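PDB 2P25: glyoxalase family protein from Enterococcus faecalis, which is of unknown function but belongs to the glyoxalase/bleomycin resistance protein/dioxygenase superfamily, built on paired beta-alpha-beta-beta-beta modules. Local coordinates for residues 14-17 / 18-22; 68-72 / 73-77; 102-105 / 106-109; 114-117 / 118-122. One frame throughout, in Å; residues are numbered along the deposited sequence.

Contact 1: 14-17 / 18-22; sequences SNYQ and ATKNF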
loop_
_atom_site.group_PDB
_atom_site.type_symbol
_atom_site.label_atom_id
_atom_site.label_comp_id
_atom_site.label_asym_id
_atom_site.label_seq_id
_atom_site.Cartn_x
_atom_site.Cartn_y
_atom_site.Cartn_z
ATOM N N SER A 14 -9.888 12.207 -2.050
ATOM C CA SER A 14 -10.389 13.591 -1.880
ATOM C C SER A 14 -11.906 13.728 -1.858
ATOM O O SER A 14 -12.441 14.656 -1.245
ATOM C CB SER A 14 -9.863 14.509 -2.993
ATOM O OG SER A 14 -10.382 14.076 -4.238
ATOM N N ASN A 15 -12.605 12.832 -2.540
ATOM C CA ASN A 15 -14.025 13.047 -2.798
ATOM C C ASN A 15 -14.839 11.783 -2.587
ATOM O O ASN A 15 -14.517 10.725 -3.132
ATOM C CB ASN A 15 -14.179 13.554 -4.241
ATOM C CG ASN A 15 -15.639 13.823 -4.629
ATOM O OD1 ASN A 15 -16.381 12.921 -5.060
ATOM N ND2 ASN A 15 -16.044 15.070 -4.487
ATOM N N TYR A 16 -15.933 11.909 -1.832
ATOM C CA TYR A 16 -16.707 10.740 -1.443
ATOM C C TYR A 16 -17.378 10.053 -2.647
ATOM O O TYR A 16 -17.235 8.844 -2.830
ATOM C CB TYR A 16 -17.769 11.126 -0.408
ATOM C CG TYR A 16 -18.681 9.990 0.007
ATOM C CD1 TYR A 16 -18.283 9.071 0.989
ATOM C CD2 TYR A 16 -19.959 9.863 -0.545
ATOM C CE1 TYR A 16 -19.145 8.052 1.401
ATOM C CE2 TYR A 16 -20.806 8.838 -0.159
ATOM C CZ TYR A 16 -20.399 7.945 0.814
ATOM O OH TYR A 16 -21.252 6.938 1.224
ATOM N N GLN A 17 -18.104 10.813 -3.469
ATOM C CA GLN A 17 -18.815 10.160 -4.589
ATOM C C GLN A 17 -17.841 9.532 -5.599
ATOM O O GLN A 17 -18.098 8.448 -6.136
ATOM C CB GLN A 17 -19.842 11.092 -5.262
ATOM C CG GLN A 17 -20.872 10.337 -6.144
ATOM C CD GLN A 17 -21.446 9.052 -5.482
ATOM O OE1 GLN A 17 -22.019 9.083 -4.372
ATOM N NE2 GLN A 17 -21.277 7.919 -6.167
ATOM N N ALA A 18 -16.709 10.196 -5.837
ATOM C CA ALA A 18 -15.652 9.663 -6.720
ATOM C C ALA A 18 -15.142 8.307 -6.210
ATOM O O ALA A 18 -14.907 7.375 -6.985
ATOM C CB ALA A 18 -14.502 10.647 -6.785
ATOM N N THR A 19 -14.984 8.219 -4.890
ATOM C CA THR A 19 -14.443 7.036 -4.214
ATOM C C THR A 19 -15.438 5.872 -4.344
ATOM O O THR A 19 -15.055 4.750 -4.708
ATOM C CB THR A 19 -14.129 7.333 -2.733
ATOM O OG1 THR A 19 -13.139 8.371 -2.643
ATOM C CG2 THR A 19 -13.582 6.083 -2.038
ATOM N N LYS A 20 -16.723 6.130 -4.094
ATOM C CA LYS A 20 -17.733 5.066 -4.268
ATOM C C LYS A 20 -17.828 4.623 -5.735
ATOM O O LYS A 20 -17.883 3.424 -6.026
ATOM C CB LYS A 20 -19.122 5.516 -3.760
ATOM C CG LYS A 20 -19.221 5.747 -2.252
ATOM C CD LYS A 20 -19.015 4.454 -1.485
ATOM C CE LYS A 20 -19.633 4.499 -0.073
ATOM N NZ LYS A 20 -21.118 4.313 -0.066
ATOM N N ASN A 21 -17.828 5.586 -6.660
ATOM C CA ASN A 21 -17.966 5.260 -8.082
ATOM C C ASN A 21 -16.807 4.363 -8.527
ATOM O O ASN A 21 -17.010 3.356 -9.212
ATOM C CB ASN A 21 -18.024 6.561 -8.876
ATOM C CG ASN A 21 -18.225 6.349 -10.357
ATOM O OD1 ASN A 21 -19.267 5.844 -10.806
ATOM N ND2 ASN A 21 -17.234 6.765 -11.138
ATOM N N PHE A 22 -15.602 4.688 -8.082
ATOM C CA PHE A 22 -14.409 3.973 -8.537
ATOM C C PHE A 22 -14.198 2.654 -7.791
ATOM O O PHE A 22 -14.168 1.580 -8.401
ATOM C CB PHE A 22 -13.179 4.882 -8.401
ATOM C CG PHE A 22 -11.914 4.293 -8.976
ATOM C CD1 PHE A 22 -11.563 4.523 -10.328
ATOM C CD2 PHE A 22 -11.053 3.550 -8.168
ATOM C CE1 PHE A 22 -10.353 3.991 -10.856
ATOM C CE2 PHE A 22 -9.836 3.018 -8.667
ATOM C CZ PHE A 22 -9.503 3.215 -10.037
#
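With CG anti to the backbone N (chi1 -180°), Asn15 carries its amide round to the start of helix 16-26, where OD1 accepts from Ala18 N at 2.9 Å. Lys20 CG is anti to its carbonyl carbon (chi1 -66°), which sets it over the Tyr16 ring, and the later bends at chi2 and chi4 take CE and NZ along to the hydroxyl. The bond to Ala18 N is nearly straight and in the amide plane; it makes Asn15 the N-cap. A short side chain with a carbonyl suits this place, because it takes up an N-H of the first turn that has no backbone partner. The Asn15 carbonyl O is gripped twice, by Thr19 OG1 at 2.8 Å and Thr19 N at 3.1 Å, which arrive from opposite faces of its plane. One turn on, Lys20 CG lies 4.2 Å from the Tyr16 ring centroid, a CH-pi contact that probably restrains the ring, and NZ donates to Tyr16 OH at 2.9 Å. Tyr16 OH is also hydrogen-bonded to Glu34 of strand 30-37, with which Lys20 NZ forms a long, weak ion pair. Held in place by these bonds, the hydroxyl is shared by an ammonium and a carboxylate, which would probably polarise it.

Contact 2: 68-72 / 73-77; sequences YPEAL and GLRHL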
loop_
_atom_site.group_PDB
_atom_site.type_symbol
_atom_site.label_atom_id
_atom_site.label_comp_id
_atom_site.label_asym_id
_atom_site.label_seq_id
_atom_site.Cartn_x
_atom_site.Cartn_y
_atom_site.Cartn_z
ATOM N N TYR A 68 7.138 13.484 -9.620
ATOM C CA TYR A 68 8.189 14.261 -10.297
ATOM C C TYR A 68 8.969 15.213 -9.371
ATOM O O TYR A 68 9.028 16.423 -9.589
ATOM C CB TYR A 68 7.593 14.973 -11.543
ATOM C CG TYR A 68 6.989 13.958 -12.490
ATOM C CD1 TYR A 68 7.801 13.215 -13.350
ATOM C CD2 TYR A 68 5.612 13.700 -12.490
ATOM C CE1 TYR A 68 7.252 12.240 -14.209
ATOM C CE2 TYR A 68 5.058 12.737 -13.336
ATOM C CZ TYR A 68 5.895 12.011 -14.187
ATOM O OH TYR A 68 5.343 11.066 -15.018
ATOM N N PRO A 69 9.611 14.666 -8.337
ATOM C CA PRO A 69 9.709 13.248 -7.970
ATOM C C PRO A 69 8.608 12.761 -7.015
ATOM O O PRO A 69 8.009 13.552 -6.277
ATOM C CB PRO A 69 11.054 13.207 -7.235
ATOM C CG PRO A 69 11.084 14.532 -6.491
ATOM C CD PRO A 69 10.453 15.522 -7.472
ATOM N N GLU A 70 8.365 11.460 -7.021
ATOM C CA GLU A 70 7.532 10.865 -5.976
ATOM C C GLU A 70 8.224 10.983 -4.613
ATOM O O GLU A 70 9.442 11.149 -4.517
ATOM C CB GLU A 70 7.239 9.415 -6.279
ATOM C CG GLU A 70 6.213 9.204 -7.393
ATOM C CD GLU A 70 5.959 7.737 -7.632
ATOM O OE1 GLU A 70 6.785 6.933 -7.147
ATOM O OE2 GLU A 70 4.953 7.380 -8.296
ATOM N N ALA A 71 7.428 10.895 -3.558
ATOM C CA ALA A 71 7.978 11.016 -2.227
ATOM C C ALA A 71 8.213 9.617 -1.635
ATOM O O ALA A 71 7.680 8.596 -2.107
ATOM C CB ALA A 71 7.024 11.814 -1.341
ATOM N N LEU A 72 9.023 9.606 -0.604
ATOM C CA LEU A 72 9.161 8.430 0.241
ATOM C C LEU A 72 7.807 7.946 0.730
ATOM O O LEU A 72 6.878 8.755 0.950
ATOM C CB LEU A 72 10.073 8.784 1.418
ATOM C CG LEU A 72 11.522 9.047 0.991
ATOM C CD1 LEU A 72 12.278 9.712 2.129
ATOM C CD2 LEU A 72 12.209 7.724 0.551
ATOM N N GLY A 73 7.703 6.627 0.910
ATOM C CA GLY A 73 6.500 6.012 1.478
ATOM C C GLY A 73 5.872 5.057 0.492
ATOM O O GLY A 73 6.533 4.526 -0.387
ATOM N N LEU A 74 4.583 4.799 0.656
ATOM C CA LEU A 74 3.912 3.847 -0.252
ATOM C C LEU A 74 3.731 4.451 -1.643
ATOM O O LEU A 74 3.304 5.595 -1.779
ATOM C CB LEU A 74 2.587 3.446 0.357
ATOM C CG LEU A 74 2.730 2.438 1.510
ATOM C CD1 LEU A 74 1.471 2.444 2.394
ATOM C CD2 LEU A 74 2.981 1.031 0.921
ATOM N N ARG A 75 4.077 3.671 -2.663
ATOM C CA ARG A 75 4.138 4.141 -4.047
ATOM C C ARG A 75 2.933 3.680 -4.883
ATOM O O ARG A 75 2.268 4.480 -5.545
ATOM C CB ARG A 75 5.429 3.588 -4.693
ATOM C CG ARG A 75 5.613 3.928 -6.153
ATOM C CD ARG A 75 6.896 3.219 -6.590
ATOM N NE ARG A 75 7.264 3.420 -7.982
ATOM C CZ ARG A 75 8.420 3.964 -8.397
ATOM N NH1 ARG A 75 9.340 4.446 -7.539
ATOM N NH2 ARG A 75 8.641 4.063 -9.698
ATOM N N HIS A 76 2.702 2.383 -4.903
ATOM C CA HIS A 76 1.563 1.839 -5.681
ATOM C C HIS A 76 1.075 0.539 -5.113
ATOM O O HIS A 76 1.733 -0.062 -4.262
ATOM C CB HIS A 76 1.862 1.769 -7.194
ATOM C CG HIS A 76 2.911 0.757 -7.596
ATOM N ND1 HIS A 76 2.751 -0.602 -7.440
ATOM C CD2 HIS A 76 4.103 0.923 -8.220
ATOM C CE1 HIS A 76 3.811 -1.231 -7.926
ATOM N NE2 HIS A 76 4.655 -0.324 -8.380
ATOM N N LEU A 77 -0.096 0.097 -5.595
ATOM C CA LEU A 77 -0.654 -1.180 -5.197
ATOM C C LEU A 77 -0.848 -1.964 -6.481
ATOM O O LEU A 77 -1.285 -1.390 -7.467
ATOM C CB LEU A 77 -2.034 -0.959 -4.571
ATOM C CG LEU A 77 -2.845 -2.147 -4.112
ATOM C CD1 LEU A 77 -2.065 -2.977 -3.097
ATOM C CD2 LEU A 77 -4.146 -1.581 -3.469
HETATM O O HOH W 1 4.952 7.857 -2.617
#
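Glu70 and Arg75 form a salt bridge of charge alone, a long acid and a long base spanning the bend between loop and strand. OE1 stands over one face of the guanidinium, toward its rim, 3.6 Å from Arg75 NH1, and no N-H points at it; the carboxylate and guanidinium planes are 79° apart. The same oxygen rests against the aliphatic part of the arginine, with OE1 3.4 Å from Arg75 CG. Arg75 offers this flank because its chain is extended from CG to NE, its CG anti to the backbone N (chi1 177°). The second kind of interaction is a water bridge: one water donates to Ala71 O and to Leu74 O, each at 2.9 Å, tying the two carbonyls together. Gly73 makes the bend possible, for at its phi of 119° a CB would press on the carbonyl of Leu72. Stronger polar partners lie outside: Arg65 forms a salt bridge with Glu70 OE2, while Asn12 of the second subunit hydrogen-bonds both Glu70 OE1 and Arg75 NH1. Strand 73-80 runs beside strand 121-125 within its own sheet, and along its other edge pairs antiparallel with a strand of the second subunit.

Contact 3: 102-105 / 106-109; sequences RVDD and FTGK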
loop_
_atom_site.group_PDB
_atom_site.type_symbol
_atom_site.label_atom_id
_atom_site.label_comp_id
_atom_site.label_asym_id
_atom_site.label_seq_id
_atom_site.Cartn_x
_atom_site.Cartn_y
_atom_site.Cartn_z
ATOM N N ARG A 102 2.938 -3.522 -21.346
ATOM C CA ARG A 102 4.351 -3.869 -21.521
ATOM C C ARG A 102 4.710 -5.087 -20.690
ATOM O O ARG A 102 3.857 -5.658 -20.034
ATOM C CB ARG A 102 5.240 -2.704 -21.137
ATOM C CG ARG A 102 4.992 -2.176 -19.738
ATOM C CD ARG A 102 5.134 -0.698 -19.801
ATOM N NE ARG A 102 5.175 -0.054 -18.500
ATOM C CZ ARG A 102 4.147 0.566 -17.932
ATOM N NH1 ARG A 102 2.942 0.606 -18.519
ATOM N NH2 ARG A 102 4.336 1.141 -16.760
ATOM N N VAL A 103 5.975 -5.488 -20.737
ATOM C CA VAL A 103 6.445 -6.600 -19.932
ATOM C C VAL A 103 7.404 -6.115 -18.851
ATOM O O VAL A 103 8.123 -5.126 -19.028
ATOM C CB VAL A 103 7.109 -7.704 -20.787
ATOM C CG1 VAL A 103 6.088 -8.327 -21.746
ATOM C CG2 VAL A 103 8.304 -7.150 -21.549
ATOM N N ASP A 104 7.384 -6.812 -17.720
ATOM C CA ASP A 104 8.244 -6.508 -16.583
ATOM C C ASP A 104 9.712 -6.735 -16.992
ATOM O O ASP A 104 10.034 -7.771 -17.570
ATOM C CB ASP A 104 7.835 -7.413 -15.409
ATOM C CG ASP A 104 8.222 -6.843 -14.045
ATOM O OD1 ASP A 104 8.980 -5.848 -13.991
ATOM O OD2 ASP A 104 7.755 -7.389 -13.019
ATOM N N ASP A 105 10.576 -5.754 -16.706
ATOM C CA ASP A 105 11.988 -5.760 -17.135
ATOM C C ASP A 105 12.735 -7.021 -16.735
ATOM O O ASP A 105 13.606 -7.501 -17.469
ATOM C CB ASP A 105 12.759 -4.566 -16.551
ATOM C CG ASP A 105 12.147 -3.223 -16.909
ATOM O OD1 ASP A 105 11.377 -3.138 -17.897
ATOM O OD2 ASP A 105 12.454 -2.239 -16.193
ATOM N N PHE A 106 12.406 -7.549 -15.563
ATOM C CA PHE A 106 13.200 -8.634 -15.000
ATOM C C PHE A 106 12.477 -9.975 -14.956
ATOM O O PHE A 106 13.124 -11.011 -14.790
ATOM C CB PHE A 106 13.760 -8.225 -13.629
ATOM C CG PHE A 106 14.453 -6.896 -13.649
ATOM C CD1 PHE A 106 15.708 -6.760 -14.242
ATOM C CD2 PHE A 106 13.836 -5.765 -13.116
ATOM C CE1 PHE A 106 16.343 -5.522 -14.287
ATOM C CE2 PHE A 106 14.469 -4.520 -13.150
ATOM C CZ PHE A 106 15.722 -4.399 -13.742
ATOM N N THR A 107 11.154 -9.961 -15.143
ATOM C CA THR A 107 10.379 -11.215 -15.134
ATOM C C THR A 107 9.777 -11.641 -16.483
ATOM O O THR A 107 9.508 -12.827 -16.695
ATOM C CB THR A 107 9.280 -11.218 -14.039
ATOM O OG1 THR A 107 8.195 -10.358 -14.417
ATOM C CG2 THR A 107 9.855 -10.766 -12.700
ATOM N N GLY A 108 9.557 -10.687 -17.385
ATOM C CA GLY A 108 8.936 -10.992 -18.675
ATOM C C GLY A 108 7.411 -11.125 -18.671
ATOM O O GLY A 108 6.826 -11.495 -19.685
ATOM N N LYS A 109 6.759 -10.850 -17.538
ATOM C CA LYS A 109 5.288 -10.950 -17.466
ATOM C C LYS A 109 4.614 -9.631 -17.800
ATOM O O LYS A 109 5.174 -8.559 -17.554
ATOM C CB LYS A 109 4.815 -11.489 -16.110
ATOM C CG LYS A 109 5.162 -12.981 -15.959
ATOM C CD LYS A 109 4.630 -13.566 -14.678
ATOM C CE LYS A 109 5.038 -15.040 -14.568
ATOM N NZ LYS A 109 5.054 -15.507 -13.142
#
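Asp104 is held from both ends of its backbone by the returning chain: Asp104 N donates to Lys109 O at 2.8 Å, and Asp104 O accepts from Gly108 N at 3.0 Å. Just before it, Val103 CA lies 3.3 Å from Lys109 O in a CA-H...O contact, so that carbonyl faces two donors of unequal strength. On the side-chain level Thr107 crosses Asp104 obliquely, its OG1 3.1 Å from Asp104 CB and at a long, weak 3.3 Å from Asp104 OD2. The hydroxyl is there because chi1 (74°) puts OG1 between the backbone N and the carbonyl carbon, and it also receives a weak bond from Lys109 N. All this belongs to the tip of a beta hairpin that leads from strand 102-103 to strand 110-115, with residues 105-108 making the turn; Gly108 suits its end, since its positive phi (80°) would push a CB against the preceding carbonyl. At the crest the methylene of Asp105 lies over a face of the Phe106 ring, CB 3.8 Å from the centroid, a CH-pi contact. Further out, His125 NE2 is the stronger partner of Asp104 OD2, and Phe106 and Thr107 pack on Asn35 and Arg33 of the second subunit.

Contact 4: 114-117 / 118-122; sequences FFDP and DGLPL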
loop_
_atom_site.group_PDB
_atom_site.type_symbol
_atom_site.label_atom_id
_atom_site.label_comp_id
_atom_site.label_asym_id
_atom_site.label_seq_id
_atom_site.Cartn_x
_atom_site.Cartn_y
_atom_site.Cartn_z
ATOM N N PHE A 114 -3.283 1.652 -14.206
ATOM C CA PHE A 114 -4.389 2.586 -14.288
ATOM C C PHE A 114 -4.302 3.441 -13.021
ATOM O O PHE A 114 -3.391 3.242 -12.218
ATOM C CB PHE A 114 -5.749 1.880 -14.452
ATOM C CG PHE A 114 -6.137 0.967 -13.308
ATOM C CD1 PHE A 114 -7.186 1.328 -12.443
ATOM C CD2 PHE A 114 -5.509 -0.266 -13.138
ATOM C CE1 PHE A 114 -7.583 0.488 -11.404
ATOM C CE2 PHE A 114 -5.885 -1.105 -12.092
ATOM C CZ PHE A 114 -6.932 -0.735 -11.240
ATOM N N PHE A 115 -5.193 4.416 -12.860
ATOM C CA PHE A 115 -5.034 5.393 -11.778
ATOM C C PHE A 115 -6.361 5.646 -11.158
ATOM O O PHE A 115 -7.387 5.661 -11.839
ATOM C CB PHE A 115 -4.445 6.698 -12.341
ATOM C CG PHE A 115 -3.108 6.488 -12.969
ATOM C CD1 PHE A 115 -1.954 6.581 -12.202
ATOM C CD2 PHE A 115 -2.999 6.123 -14.330
ATOM C CE1 PHE A 115 -0.704 6.316 -12.778
ATOM C CE2 PHE A 115 -1.763 5.856 -14.895
ATOM C CZ PHE A 115 -0.621 5.954 -14.128
ATOM N N ASP A 116 -6.339 5.819 -9.836
ATOM C CA ASP A 116 -7.566 6.159 -9.107
ATOM C C ASP A 116 -7.923 7.639 -9.348
ATOM O O ASP A 116 -7.182 8.358 -10.037
ATOM C CB ASP A 116 -7.487 5.667 -7.635
ATOM C CG ASP A 116 -7.021 6.752 -6.630
ATOM O OD1 ASP A 116 -6.514 7.803 -7.018
ATOM O OD2 ASP A 116 -7.196 6.499 -5.414
ATOM N N PRO A 117 -9.090 8.083 -8.866
ATOM C CA PRO A 117 -9.559 9.432 -9.160
ATOM C C PRO A 117 -8.594 10.532 -8.721
ATOM O O PRO A 117 -8.693 11.668 -9.234
ATOM C CB PRO A 117 -10.879 9.527 -8.366
ATOM C CG PRO A 117 -11.382 8.040 -8.375
ATOM C CD PRO A 117 -10.091 7.286 -8.119
ATOM N N ASP A 118 -7.750 10.234 -7.729
ATOM C CA ASP A 118 -6.724 11.174 -7.234
ATOM C C ASP A 118 -5.323 10.856 -7.770
ATOM O O ASP A 118 -4.304 11.382 -7.277
ATOM C CB ASP A 118 -6.736 11.203 -5.704
ATOM C CG ASP A 118 -8.012 11.792 -5.173
ATOM O OD1 ASP A 118 -8.366 12.929 -5.568
ATOM O OD2 ASP A 118 -8.672 11.100 -4.415
ATOM N N GLY A 119 -5.273 10.023 -8.798
ATOM C CA GLY A 119 -3.992 9.752 -9.473
ATOM C C GLY A 119 -3.105 8.710 -8.808
ATOM O O GLY A 119 -1.905 8.626 -9.127
ATOM N N LEU A 120 -3.668 7.909 -7.897
ATOM C CA LEU A 120 -2.903 6.821 -7.284
ATOM C C LEU A 120 -2.631 5.764 -8.341
ATOM O O LEU A 120 -3.583 5.267 -8.950
ATOM C CB LEU A 120 -3.675 6.171 -6.129
ATOM C CG LEU A 120 -2.941 4.999 -5.441
ATOM C CD1 LEU A 120 -1.529 5.388 -4.871
ATOM C CD2 LEU A 120 -3.832 4.427 -4.352
ATOM N N PRO A 121 -1.349 5.428 -8.597
ATOM C CA PRO A 121 -1.092 4.329 -9.550
ATOM C C PRO A 121 -1.516 2.975 -9.004
ATOM O O PRO A 121 -1.167 2.592 -7.862
ATOM C CB PRO A 121 0.443 4.373 -9.761
ATOM C CG PRO A 121 0.873 5.750 -9.218
ATOM C CD PRO A 121 -0.099 6.036 -8.107
ATOM N N LEU A 122 -2.247 2.236 -9.843
ATOM C CA LEU A 122 -2.700 0.898 -9.514
ATOM C C LEU A 122 -2.216 0.016 -10.646
ATOM O O LEU A 122 -2.507 0.277 -11.823
ATOM C CB LEU A 122 -4.224 0.859 -9.381
ATOM C CG LEU A 122 -4.770 1.756 -8.250
ATOM C CD1 LEU A 122 -6.306 1.839 -8.324
ATOM C CD2 LEU A 122 -4.332 1.133 -6.897
HETATM O O HOH W 2 -8.991 8.277 -4.653
#
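Asp116 opens the type I turn that ends at Gly119, and its side chain, which folds back over Asp118 and Leu120, can be read outward. CB lies 4.1 Å from both Leu122 CD1 and Leu120 CB. CG sits closer to Leu120, 3.4 Å from its CB. At the tip OD1 accepts from Asp118 N at 2.8 Å, closing an Asx turn, and from Leu120 N at 3.0 Å; the two donors come from opposite faces of the carboxylate plane, each well above it. The other oxygen, OD2, is hydrogen-bonded to Tyr23 OH and takes a weak bond from a water that also donates to Asp118 OD2.

The backbone of the same residue sets the turn: Gly119 N bonds to Asp116 O, and Asp116 N to Leu120 O, the pattern of a type I turn with a G1 bulge. Pro117 fits the second place of that turn and Gly119, with positive phi, the bulge. Beyond it Phe114 and Leu122 form a hydrogen-bonded pair. Phe114 CG lies between the backbone N and the carbonyl carbon (chi1 62°), which carries the ring across to Leu122, whose CB makes a CH-pi contact 3.8 Å from the Phe114 centroid. Phe115 CE1 touches Pro121 CB at 3.8 Å on the other sheet face. A short acid is apt here: one buried oxygen serves two turn N-H groups, and the bridging water probably eases the nearness of the two carboxylates.

Contacts 1 and 3 lie at the surface, on opposite sides of the chain's centre, whereas contacts 2 and 4 are partly buried, the centre of contact 4 lying about 7 Å from the centre of the chain. Contacts 2, 3 and 4 all belong to one sheet; contacts 3 and 4, both hairpin turns, lie at opposite ends of strand 110-115. Contact 4 touches contact 1 through Phe22 and through Ser14 OG, hydrogen-bonded to Asp118 OD1, and contact 2 through Leu77 and Leu122. Chemistry follows setting: capping and a lysine-tyrosine hydrogen bond in 14-22, charge over a guanidinium at the subunit interface in 68-77, backbone bonds at the exposed tip of 102-109, and in 114-122 a carboxylate oxygen taking two backbone N-H groups, with apolar pairs behind it.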